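Long-range contacts in uncharacterized protein (Mycolicibacterium smegmatis, PDB 6XRI), which probably transfers electrons between coenzyme F420 and quinones, acting as an F420-dependent quinone reductase: residues 24-29 / 88-93; 36-41 / 51-56. All blocks are in the same frame, centred on the assembly; numbering follows the deposited sequence.

Interaction 1: residues 24-29 / 88-93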
ATOM      1  N   THR A  24      -2.498 -11.849  -7.323  1.00 34.02           N
ATOM      2  CA  THR A  24      -1.114 -11.561  -6.987  1.00 28.74           C
ATOM      3  C   THR A  24      -0.175 -11.909  -8.138  1.00 36.84           C
ATOM      4  O   THR A  24      -0.553 -12.545  -9.127  1.00 31.95           O
ATOM      5  CB  THR A  24      -0.733 -12.338  -5.731  1.00 18.81           C
ATOM      6  OG1 THR A  24      -0.755 -13.736  -6.027  1.00 21.67           O
ATOM      7  CG2 THR A  24      -1.731 -12.069  -4.650  1.00 18.70           C
ATOM      8  N   THR A  25       1.071 -11.463  -7.993  1.00 43.20           N
ATOM      9  CA  THR A  25       2.153 -11.845  -8.885  1.00 40.46           C
ATOM     10  C   THR A  25       3.335 -12.450  -8.151  1.00 40.82           C
ATOM     11  O   THR A  25       4.219 -13.033  -8.794  1.00 36.54           O
ATOM     12  CB  THR A  25       2.627 -10.625  -9.685  1.00 49.13           C
ATOM     13  OG1 THR A  25       3.002  -9.578  -8.779  1.00 43.74           O
ATOM     14  CG2 THR A  25       1.495 -10.156 -10.600  1.00 49.04           C
ATOM     15  N   ASP A  26       3.388 -12.292  -6.830  1.00 29.79           N
ATOM     16  CA  ASP A  26       4.361 -12.960  -5.988  1.00 21.77           C
ATOM     17  C   ASP A  26       3.675 -13.887  -5.010  1.00 14.30           C
ATOM     18  O   ASP A  26       4.348 -14.435  -4.137  1.00 17.90           O
ATOM     19  CB  ASP A  26       5.240 -11.946  -5.240  1.00 16.33           C
ATOM     20  CG  ASP A  26       4.455 -11.003  -4.387  1.00 13.66           C
ATOM     21  OD1 ASP A  26       3.236 -11.116  -4.329  1.00 12.12           O
ATOM     22  OD2 ASP A  26       5.050 -10.123  -3.762  1.00 17.15           O
ATOM     23  N   GLY A  27       2.361 -14.061  -5.097  1.00 11.91           N
ATOM     24  CA  GLY A  27       1.635 -14.918  -4.195  1.00 14.58           C
ATOM     25  C   GLY A  27       1.122 -14.258  -2.927  1.00  9.15           C
ATOM     26  O   GLY A  27       0.228 -14.821  -2.290  1.00 10.65           O
ATOM     27  N   VAL A  28       1.671 -13.109  -2.512  1.00 12.63           N
ATOM     28  CA  VAL A  28       1.308 -12.559  -1.206  1.00 10.87           C
ATOM     29  C   VAL A  28       0.759 -11.147  -1.273  1.00 14.02           C
ATOM     30  O   VAL A  28      -0.017 -10.751  -0.396  1.00 17.77           O
ATOM     31  CB  VAL A  28       2.488 -12.569  -0.212  1.00  9.98           C
ATOM     32  CG1 VAL A  28       2.812 -14.010   0.204  1.00  9.90           C
ATOM     33  CG2 VAL A  28       3.727 -11.788  -0.769  1.00 15.47           C
ATOM     34  N   HIS A  29       1.158 -10.372  -2.282  1.00 10.22           N
ATOM     35  CA  HIS A  29       0.772  -8.965  -2.373  1.00 14.50           C
ATOM     36  C   HIS A  29      -0.338  -8.750  -3.396  1.00 18.74           C
ATOM     37  O   HIS A  29      -0.146  -8.977  -4.597  1.00 18.34           O
ATOM     38  CB  HIS A  29       1.974  -8.088  -2.703  1.00 12.82           C
ATOM     39  CG  HIS A  29       2.931  -7.963  -1.568  1.00 12.70           C
ATOM     40  ND1 HIS A  29       4.170  -8.561  -1.571  1.00  8.48           N
ATOM     41  CD2 HIS A  29       2.816  -7.337  -0.374  1.00 15.81           C
ATOM     42  CE1 HIS A  29       4.786  -8.295  -0.438  1.00 12.42           C
ATOM     43  NE2 HIS A  29       3.989  -7.553   0.305  1.00 17.02           N
ATOM     44  N   SER A  88      12.355  -3.075  -7.131  1.00 46.17           N
ATOM     45  CA  SER A  88      11.323  -3.672  -7.964  1.00 34.56           C
ATOM     46  C   SER A  88       9.980  -3.039  -7.633  1.00 31.83           C
ATOM     47  O   SER A  88       9.721  -2.655  -6.487  1.00 34.91           O
ATOM     48  CB  SER A  88      11.263  -5.188  -7.751  1.00 37.82           C
ATOM     49  OG  SER A  88      12.549  -5.747  -7.941  1.00 47.05           O
ATOM     50  N   VAL A  89       9.129  -2.928  -8.646  1.00 30.31           N
ATOM     51  CA  VAL A  89       7.797  -2.364  -8.471  1.00 35.94           C
ATOM     52  C   VAL A  89       6.752  -3.368  -8.941  1.00 38.38           C
ATOM     53  O   VAL A  89       6.923  -4.042  -9.962  1.00 37.98           O
ATOM     54  CB  VAL A  89       7.643  -1.009  -9.203  1.00 40.37           C
ATOM     55  CG1 VAL A  89       7.801  -1.184 -10.699  1.00 33.89           C
ATOM     56  CG2 VAL A  89       6.289  -0.330  -8.878  1.00 35.09           C
ATOM     57  N   GLN A  90       5.671  -3.464  -8.175  1.00 37.92           N
ATOM     58  CA  GLN A  90       4.509  -4.265  -8.522  1.00 32.99           C
ATOM     59  C   GLN A  90       3.311  -3.341  -8.655  1.00 47.38           C
ATOM     60  O   GLN A  90       2.916  -2.697  -7.675  1.00 33.28           O
ATOM     61  CB  GLN A  90       4.257  -5.328  -7.453  1.00 32.12           C
ATOM     62  CG  GLN A  90       5.490  -6.197  -7.132  1.00 28.15           C
ATOM     63  CD  GLN A  90       5.143  -7.412  -6.240  1.00 22.28           C
ATOM     64  OE1 GLN A  90       3.983  -7.812  -6.156  1.00 26.44           O
ATOM     65  NE2 GLN A  90       6.146  -7.988  -5.576  1.00 20.46           N
ATOM     66  N   ASP A  91       2.748  -3.270  -9.865  1.00 70.98           N
ATOM     67  CA  ASP A  91       1.569  -2.453 -10.160  1.00 63.79           C
ATOM     68  C   ASP A  91       0.454  -3.347 -10.716  1.00 71.50           C
ATOM     69  O   ASP A  91       0.495  -3.767 -11.878  1.00 75.96           O
ATOM     70  CB  ASP A  91       1.922  -1.329 -11.127  1.00 59.42           C
ATOM     71  CG  ASP A  91       0.752  -0.400 -11.387  1.00 61.32           C
ATOM     72  OD1 ASP A  91      -0.289  -0.537 -10.677  1.00 61.90           O
ATOM     73  OD2 ASP A  91       0.896   0.453 -12.300  1.00 60.29           O
ATOM     74  N   GLY A  92      -0.547  -3.628  -9.888  1.00 56.14           N
ATOM     75  CA  GLY A  92      -1.614  -4.525 -10.306  1.00 52.63           C
ATOM     76  C   GLY A  92      -1.043  -5.889 -10.636  1.00 55.00           C
ATOM     77  O   GLY A  92      -0.496  -6.586  -9.770  1.00 58.93           O
ATOM     78  N   ASP A  93      -1.149  -6.280 -11.906  1.00 49.97           N
ATOM     79  CA  ASP A  93      -0.655  -7.567 -12.375  1.00 52.58           C
ATOM     80  C   ASP A  93       0.642  -7.432 -13.161  1.00 46.09           C
ATOM     81  O   ASP A  93       1.014  -8.348 -13.903  1.00 42.01           O
ATOM     82  CB  ASP A  93      -1.719  -8.263 -13.224  1.00 36.32           C
ATOM     83  CG  ASP A  93      -3.089  -8.297 -12.546  1.00 30.26           C
ATOM     84  OD1 ASP A  93      -3.187  -8.646 -11.348  1.00 33.55           O
ATOM     85  OD2 ASP A  93      -4.083  -7.958 -13.219  1.00 30.82           O
TER
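Thr25 comes nearest to the other backbone at Asp93, 6.2 Å between their CA atoms, where an irregular loop passes the end of strand 86-91 and the turn that follows it. Gln90 reaches out from the strand, its chain extended beyond CG, and its NE2 donates to Asp26 OD2 at 3.0 Å with an angle at the hydrogen of 163°. The acceptor lies in the amide plane, but the amide meets OD2 from above the carboxylate, the two planes standing 78° apart. The syn lone pair of OD2 is taken by His29 ND1 at 2.8 Å, in the imidazole plane. OD1 accepts from the backbone N of Val28 and of His29, so four N-H groups grip the carboxylate; CG of Asp26 sits between its backbone N and carbonyl carbon (chi1 58°), which turns the group back over its own loop. Replacing Asp26 by an alanine removes both oxygens and would probably leave Gln90 NE2, His29 ND1 and the two backbone N-H groups without their acceptors, the imidazole less fixed in its rotation. Beside this network the side chains of Thr25 and Gln90 lie alongside each other, pointing opposite ways, and Thr25 CG2 rests 3.8 Å from Asp93 O. His29 NE2 is hydrogen-bonded to His29 NE2 of the second subunit, so the contact runs from barrel strand to dimer interface through an Asx turn and a His-carboxylate pair.

Interaction 2: residues 36-41 / 51-56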
ATOM      1  N   VAL A  36       0.815   1.214  -5.456  1.00 37.93           N
ATOM      2  CA  VAL A  36       1.772   0.268  -6.006  1.00 31.47           C
ATOM      3  C   VAL A  36       2.711  -0.131  -4.881  1.00 31.04           C
ATOM      4  O   VAL A  36       2.748   0.488  -3.820  1.00 13.78           O
ATOM      5  CB  VAL A  36       2.572   0.845  -7.189  1.00 34.43           C
ATOM      6  CG1 VAL A  36       1.655   1.148  -8.336  1.00 44.94           C
ATOM      7  CG2 VAL A  36       3.342   2.076  -6.729  1.00 38.17           C
ATOM      8  N   LEU A  37       3.482  -1.184  -5.134  1.00 37.12           N
ATOM      9  CA  LEU A  37       4.395  -1.749  -4.153  1.00 27.93           C
ATOM     10  C   LEU A  37       5.817  -1.601  -4.671  1.00 32.56           C
ATOM     11  O   LEU A  37       6.080  -1.864  -5.848  1.00 28.64           O
ATOM     12  CB  LEU A  37       4.070  -3.225  -3.886  1.00 24.58           C
ATOM     13  CG  LEU A  37       4.800  -3.878  -2.710  1.00 27.52           C
ATOM     14  CD1 LEU A  37       4.190  -3.371  -1.400  1.00 23.99           C
ATOM     15  CD2 LEU A  37       4.773  -5.396  -2.828  1.00 24.81           C
ATOM     16  N   PHE A  38       6.716  -1.156  -3.793  1.00 37.28           N
ATOM     17  CA  PHE A  38       8.145  -1.077  -4.067  1.00 37.31           C
ATOM     18  C   PHE A  38       8.873  -2.024  -3.128  1.00 37.34           C
ATOM     19  O   PHE A  38       8.613  -2.028  -1.917  1.00 26.53           O
ATOM     20  CB  PHE A  38       8.673   0.352  -3.898  1.00 34.00           C
ATOM     21  CG  PHE A  38       8.043   1.332  -4.836  1.00 34.68           C
ATOM     22  CD1 PHE A  38       8.507   1.444  -6.151  1.00 39.59           C
ATOM     23  CD2 PHE A  38       6.967   2.117  -4.423  1.00 26.60           C
ATOM     24  CE1 PHE A  38       7.922   2.330  -7.043  1.00 33.46           C
ATOM     25  CE2 PHE A  38       6.368   3.007  -5.301  1.00 27.69           C
ATOM     26  CZ  PHE A  38       6.847   3.118  -6.618  1.00 30.45           C
ATOM     27  N   THR A  39       9.777  -2.822  -3.687  1.00 25.36           N
ATOM     28  CA  THR A  39      10.556  -3.781  -2.912  1.00 41.25           C
ATOM     29  C   THR A  39      12.005  -3.308  -2.809  1.00 37.63           C
ATOM     30  O   THR A  39      12.661  -3.041  -3.826  1.00 15.17           O
ATOM     31  CB  THR A  39      10.490  -5.189  -3.514  1.00 27.58           C
ATOM     32  OG1 THR A  39       9.129  -5.644  -3.585  1.00 38.80           O
ATOM     33  CG2 THR A  39      11.280  -6.171  -2.632  1.00 14.09           C
ATOM     34  N   THR A  40      12.498  -3.232  -1.570  1.00 15.42           N
ATOM     35  CA  THR A  40      13.826  -2.724  -1.262  1.00 21.54           C
ATOM     36  C   THR A  40      14.597  -3.804  -0.513  1.00 17.96           C
ATOM     37  O   THR A  40      14.023  -4.599   0.243  1.00 17.66           O
ATOM     38  CB  THR A  40      13.803  -1.415  -0.418  1.00 14.23           C
ATOM     39  OG1 THR A  40      15.119  -0.827  -0.395  1.00 11.09           O
ATOM     40  CG2 THR A  40      13.352  -1.696   0.989  1.00 14.41           C
ATOM     41  N   THR A  41      15.910  -3.801  -0.728  1.00 21.87           N
ATOM     42  CA  THR A  41      16.820  -4.821  -0.228  1.00 35.07           C
ATOM     43  C   THR A  41      17.675  -4.238   0.896  1.00 31.65           C
ATOM     44  O   THR A  41      18.328  -3.204   0.712  1.00 28.42           O
ATOM     45  CB  THR A  41      17.704  -5.348  -1.364  1.00 29.65           C
ATOM     46  OG1 THR A  41      16.893  -5.955  -2.375  1.00 22.29           O
ATOM     47  CG2 THR A  41      18.690  -6.385  -0.834  1.00 27.38           C
ATOM     48  N   VAL A  51       7.433  -1.747   0.512  1.00 13.52           N
ATOM     49  CA  VAL A  51       7.034  -0.361   0.720  1.00 18.02           C
ATOM     50  C   VAL A  51       5.859  -0.031  -0.185  1.00 16.44           C
ATOM     51  O   VAL A  51       6.061   0.192  -1.398  1.00 14.08           O
ATOM     52  CB  VAL A  51       8.205   0.597   0.495  1.00 15.79           C
ATOM     53  CG1 VAL A  51       7.827   2.028   0.916  1.00 11.71           C
ATOM     54  CG2 VAL A  51       9.482   0.109   1.251  1.00 18.17           C
ATOM     55  N   PRO A  52       4.649   0.052   0.331  1.00 10.70           N
ATOM     56  CA  PRO A  52       3.518   0.512  -0.484  1.00  9.70           C
ATOM     57  C   PRO A  52       3.456   2.036  -0.533  1.00 10.65           C
ATOM     58  O   PRO A  52       3.497   2.717   0.494  1.00  9.85           O
ATOM     59  CB  PRO A  52       2.289  -0.089   0.210  1.00 14.67           C
ATOM     60  CG  PRO A  52       2.752  -0.635   1.614  1.00 17.77           C
ATOM     61  CD  PRO A  52       4.264  -0.203   1.740  1.00 12.43           C
ATOM     62  N   LEU A  53       3.335   2.571  -1.741  1.00 18.82           N
ATOM     63  CA  LEU A  53       3.303   4.007  -1.954  1.00 23.68           C
ATOM     64  C   LEU A  53       2.224   4.360  -2.970  1.00 28.04           C
ATOM     65  O   LEU A  53       1.767   3.515  -3.740  1.00 27.75           O
ATOM     66  CB  LEU A  53       4.670   4.503  -2.433  1.00 19.54           C
ATOM     67  CG  LEU A  53       5.868   4.363  -1.491  1.00 17.81           C
ATOM     68  CD1 LEU A  53       7.128   4.916  -2.158  1.00 19.65           C
ATOM     69  CD2 LEU A  53       5.622   5.057  -0.173  1.00 17.82           C
ATOM     70  N   MET A  54       1.826   5.630  -2.971  1.00 21.14           N
ATOM     71  CA  MET A  54       0.902   6.109  -3.987  1.00 16.61           C
ATOM     72  C   MET A  54       1.487   5.883  -5.378  1.00 25.38           C
ATOM     73  O   MET A  54       2.688   6.062  -5.609  1.00 29.39           O
ATOM     74  CB  MET A  54       0.598   7.592  -3.771  1.00 21.01           C
ATOM     75  CG  MET A  54      -0.122   7.924  -2.487  1.00 26.54           C
ATOM     76  SD  MET A  54      -1.760   7.204  -2.406  1.00 47.21           S
ATOM     77  CE  MET A  54      -2.505   7.786  -3.919  1.00 31.09           C
ATOM     78  N   ARG A  55       0.625   5.464  -6.298  1.00 34.55           N
ATOM     79  CA  ARG A  55       1.011   5.205  -7.677  1.00 30.60           C
ATOM     80  C   ARG A  55       1.195   6.528  -8.408  1.00 37.28           C
ATOM     81  O   ARG A  55       0.230   7.258  -8.642  1.00 48.27           O
ATOM     82  CB  ARG A  55      -0.053   4.354  -8.359  1.00 29.65           C
ATOM     83  CG  ARG A  55       0.282   4.022  -9.798  1.00 36.65           C
ATOM     84  CD  ARG A  55      -0.820   3.235 -10.477  1.00 35.28           C
ATOM     85  NE  ARG A  55      -0.451   2.881 -11.846  1.00 46.36           N
ATOM     86  CZ  ARG A  55      -0.592   3.692 -12.890  1.00 54.81           C
ATOM     87  NH1 ARG A  55      -1.097   4.909 -12.716  1.00 56.00           N
ATOM     88  NH2 ARG A  55      -0.229   3.290 -14.105  1.00 46.70           N
ATOM     89  N   VAL A  56       2.433   6.837  -8.768  1.00 42.34           N
ATOM     90  CA  VAL A  56       2.764   7.987  -9.591  1.00 35.53           C
ATOM     91  C   VAL A  56       3.562   7.405 -10.739  1.00 34.42           C
ATOM     92  O   VAL A  56       4.666   6.901 -10.520  1.00 40.84           O
ATOM     93  CB  VAL A  56       3.575   9.037  -8.823  1.00 31.36           C
ATOM     94  CG1 VAL A  56       3.882  10.200  -9.714  1.00 31.69           C
ATOM     95  CG2 VAL A  56       2.808   9.519  -7.586  1.00 26.47           C
TER
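The side chain of Leu53 lies roughly perpendicular to that of Phe38 on one face of a beta hairpin, strands 35-41 and 48-58 of the antiparallel barrel. Leu53 CD1 approaches the ring obliquely, 3.6 Å from Phe38 CD2, while Leu53 CB lies 3.7 Å from Phe38 CE2. Val51 O sits at the ring edge, near its plane. Met64 and Tyr62 of strand 61-65 also pack on Phe38, continuing this face into the barrel. On the other face Leu37 CD1 touches Pro52 CB at 4.1 Å, and Pro52 packs on Val30 of the second subunit. Between the faces the backbones pair in antiparallel register: Val36 and Leu53 exchange two nearly linear bonds, as hydrogen-bonded partners; Phe38 and Val51 also exchange two bonds, somewhat more bent, with Phe38 N meeting Val51 O from above the carbonyl plane. Pro52, which has no N-H, falls at the non-hydrogen-bonded position opposite Leu37 and directs its CA-H to Val36 O. Outward, Arg55 runs extended from CG to NE, with CG anti to the backbone N (chi1 -179°), and carries its NE to a salt bridge with Asp91. The aliphatic part of that arm crosses Val36, Arg55 CG lying 3.5 Å from Val36 CG1.

From the N terminus, the chain leaves helix 8-23 through the loop 24-29, enters strand 35-41, turns and returns along strand 48-58: interaction 2 closes this short hairpin. Only after strand 61-65 and helix 78-83 does it reach residues 88-93, where interaction 1 closes the longer loop, so the hairpin contact lies wholly within the larger closure. Strand 86-91 adjoins strand 35-41 in the barrel, and the two contacts, centres about 10 Å apart, meet there through Ser88 O and Thr39 N, 2.8 Å apart in a probable hydrogen bond, while His29 of the loop packs on Leu37. Together they tie the loop after the first helix to three barrel strands, and both touch the second subunit.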